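Local coordinates for protein carbon monoxide dehydrogenase (Thermococcus sp. AM4, PDB 6T7J) that catalyses the oxidation of carbon monoxide to carbon dioxide, probably at a nickel-iron-sulfur cluster that lacks its nickel in this crystal form, at residues E135-S140 with M171-P176. Numbering follows the deposited sequence.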
ATOM      1  N   GLU A 135      20.631  24.985   2.280  1.00 55.39           N
ATOM      2  CA  GLU A 135      20.545  26.112   1.353  1.00 53.90           C
ATOM      3  C   GLU A 135      19.761  25.733   0.105  1.00 52.87           C
ATOM      4  O   GLU A 135      18.984  26.541  -0.419  1.00 48.28           O
ATOM      5  CB  GLU A 135      21.944  26.601   0.972  1.00 64.19           C
ATOM      6  CG  GLU A 135      22.767  27.151   2.127  1.00 62.34           C
ATOM      7  CD  GLU A 135      22.451  28.598   2.449  1.00 62.47           C
ATOM      8  OE1 GLU A 135      23.218  29.216   3.218  1.00 64.15           O
ATOM      9  OE2 GLU A 135      21.440  29.119   1.937  1.00 63.33           O
ATOM     10  N   THR A 136      19.949  24.501  -0.382  1.00 57.35           N
ATOM     11  CA  THR A 136      19.256  24.056  -1.588  1.00 50.23           C
ATOM     12  C   THR A 136      17.743  24.046  -1.407  1.00 55.71           C
ATOM     13  O   THR A 136      17.001  24.221  -2.380  1.00 60.18           O
ATOM     14  CB  THR A 136      19.751  22.664  -1.989  1.00 59.56           C
ATOM     15  OG1 THR A 136      21.184  22.651  -2.007  1.00 67.35           O
ATOM     16  CG2 THR A 136      19.234  22.281  -3.370  1.00 54.69           C
ATOM     17  N   LEU A 137      17.259  23.853  -0.183  1.00 56.67           N
ATOM     18  CA  LEU A 137      15.825  23.816   0.065  1.00 58.32           C
ATOM     19  C   LEU A 137      15.293  25.124   0.640  1.00 57.31           C
ATOM     20  O   LEU A 137      14.150  25.166   1.106  1.00 52.30           O
ATOM     21  CB  LEU A 137      15.481  22.640   0.980  1.00 52.10           C
ATOM     22  CG  LEU A 137      16.079  21.304   0.529  1.00 54.51           C
ATOM     23  CD1 LEU A 137      16.225  20.369   1.712  1.00 58.59           C
ATOM     24  CD2 LEU A 137      15.249  20.655  -0.570  1.00 46.97           C
ATOM     25  N   GLY A 138      16.089  26.191   0.608  1.00 59.43           N
ATOM     26  CA  GLY A 138      15.611  27.510   0.971  1.00 51.93           C
ATOM     27  C   GLY A 138      15.851  27.933   2.401  1.00 51.75           C
ATOM     28  O   GLY A 138      15.159  28.835   2.886  1.00 56.37           O
ATOM     29  N   ILE A 139      16.811  27.325   3.091  1.00 51.01           N
ATOM     30  CA  ILE A 139      17.100  27.636   4.486  1.00 57.77           C
ATOM     31  C   ILE A 139      18.415  28.400   4.540  1.00 59.68           C
ATOM     32  O   ILE A 139      19.455  27.893   4.100  1.00 55.31           O
ATOM     33  CB  ILE A 139      17.159  26.365   5.349  1.00 59.19           C
ATOM     34  CG1 ILE A 139      15.799  25.658   5.350  1.00 54.89           C
ATOM     35  CG2 ILE A 139      17.603  26.698   6.768  1.00 55.11           C
ATOM     36  CD1 ILE A 139      15.872  24.187   5.679  1.00 44.80           C
ATOM     37  N   SER A 140      18.370  29.619   5.073  1.00 51.49           N
ATOM     38  CA  SER A 140      19.583  30.406   5.241  1.00 58.84           C
ATOM     39  C   SER A 140      20.430  29.828   6.367  1.00 60.22           C
ATOM     40  O   SER A 140      19.920  29.490   7.438  1.00 60.19           O
ATOM     41  CB  SER A 140      19.239  31.866   5.535  1.00 57.25           C
ATOM     42  OG  SER A 140      20.413  32.643   5.696  1.00 55.10           O
ATOM     43  N   MET A 171      12.384  18.303  -1.743  1.00 46.79           N
ATOM     44  CA  MET A 171      13.648  17.734  -2.202  1.00 48.75           C
ATOM     45  C   MET A 171      13.797  17.786  -3.720  1.00 52.84           C
ATOM     46  O   MET A 171      14.918  17.649  -4.226  1.00 51.54           O
ATOM     47  CB  MET A 171      13.785  16.293  -1.711  1.00 46.03           C
ATOM     48  CG  MET A 171      14.009  16.167  -0.213  1.00 52.05           C
ATOM     49  SD  MET A 171      15.612  16.800   0.315  1.00 48.36           S
ATOM     50  CE  MET A 171      16.659  15.396  -0.044  1.00 46.39           C
ATOM     51  N   LEU A 172      12.700  17.997  -4.454  1.00 48.09           N
ATOM     52  CA  LEU A 172      12.784  18.178  -5.899  1.00 54.28           C
ATOM     53  C   LEU A 172      13.658  19.363  -6.289  1.00 53.95           C
ATOM     54  O   LEU A 172      14.028  19.477  -7.463  1.00 55.10           O
ATOM     55  CB  LEU A 172      11.385  18.350  -6.495  1.00 47.55           C
ATOM     56  CG  LEU A 172      10.487  17.111  -6.491  1.00 52.41           C
ATOM     57  CD1 LEU A 172       9.243  17.349  -7.327  1.00 49.46           C
ATOM     58  CD2 LEU A 172      11.245  15.893  -6.988  1.00 43.51           C
ATOM     59  N   ALA A 173      14.000  20.239  -5.339  1.00 48.07           N
ATOM     60  CA  ALA A 173      14.965  21.296  -5.618  1.00 54.21           C
ATOM     61  C   ALA A 173      16.316  20.743  -6.059  1.00 49.93           C
ATOM     62  O   ALA A 173      17.128  21.492  -6.610  1.00 54.48           O
ATOM     63  CB  ALA A 173      15.137  22.189  -4.387  1.00 44.11           C
ATOM     64  N   LEU A 174      16.577  19.455  -5.829  1.00 52.57           N
ATOM     65  CA  LEU A 174      17.808  18.835  -6.304  1.00 54.60           C
ATOM     66  C   LEU A 174      17.722  18.372  -7.752  1.00 52.61           C
ATOM     67  O   LEU A 174      18.754  18.023  -8.334  1.00 49.67           O
ATOM     68  CB  LEU A 174      18.177  17.648  -5.410  1.00 47.62           C
ATOM     69  CG  LEU A 174      18.676  17.986  -4.003  1.00 49.98           C
ATOM     70  CD1 LEU A 174      18.317  16.879  -3.027  1.00 47.06           C
ATOM     71  CD2 LEU A 174      20.174  18.223  -4.011  1.00 49.34           C
ATOM     72  N   ALA A 175      16.530  18.359  -8.346  1.00 54.00           N
ATOM     73  CA  ALA A 175      16.354  17.904  -9.719  1.00 53.98           C
ATOM     74  C   ALA A 175      16.455  19.078 -10.690  1.00 58.06           C
ATOM     75  O   ALA A 175      15.997  20.182 -10.377  1.00 58.14           O
ATOM     76  CB  ALA A 175      15.003  17.215  -9.890  1.00 57.44           C
ATOM     77  N   PRO A 176      17.050  18.863 -11.865  1.00 53.24           N
ATOM     78  CA  PRO A 176      17.201  19.961 -12.829  1.00 59.69           C
ATOM     79  C   PRO A 176      15.855  20.489 -13.305  1.00 56.47           C
ATOM     80  O   PRO A 176      14.849  19.777 -13.306  1.00 55.11           O
ATOM     81  CB  PRO A 176      17.990  19.323 -13.979  1.00 56.55           C
ATOM     82  CG  PRO A 176      17.801  17.846 -13.811  1.00 56.20           C
ATOM     83  CD  PRO A 176      17.674  17.616 -12.340  1.00 52.37           C
TER
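Leu137 has the largest share of the buried surface, setting both of its methyl branches against the 3-10 segment 171-174. CD2 lies 3.7 Å from Met171 CA and therefore meets backbone, while CD1 lies 3.9 Å from Met171 SD. Because CG stands anti to the carbonyl carbon (chi1 -50°), the forked end reaches nearer to the turn than the direction of CB alone would bring it. Met171 CB points away, but bends at chi2 (-68°) and chi3 (-82°) fold the chain back, and its sulfur comes within 4.0 Å of Leu137 CD2 as well. Leu153 and Leu157 of helix 146-162 and Met232 and Met233 of helix 212-242 continue this apolar packing around the pair.

Thr136 and Ala173 form the more open margin. Ala173 CB sits 3.4 Å from Thr136 O and 4.1 Å from Leu137 CD2, touching a carbonyl and a methyl at once. With CG2 anti to the backbone N, Thr136 offers its methyl to the turn, 4.2 Å from Leu174 CD2, whereas OG1 is hydrogen-bonded back to Ser132 O within its own helix.

Helix 127-136 ends in a Schellman motif, with Gly138, at positive phi, as its C-prime residue: Ile139 N bonds to Ala134 O and Gly138 N to Glu135 O, 3.1 Å. The contact thus joins a helix terminus to the connection leading into helix 177-186. Methyls, a thioether, backbone carbon and the carbonyl oxygen of Thr136 do the touching, which implies cohesion mainly by dispersion and burial of apolar surface.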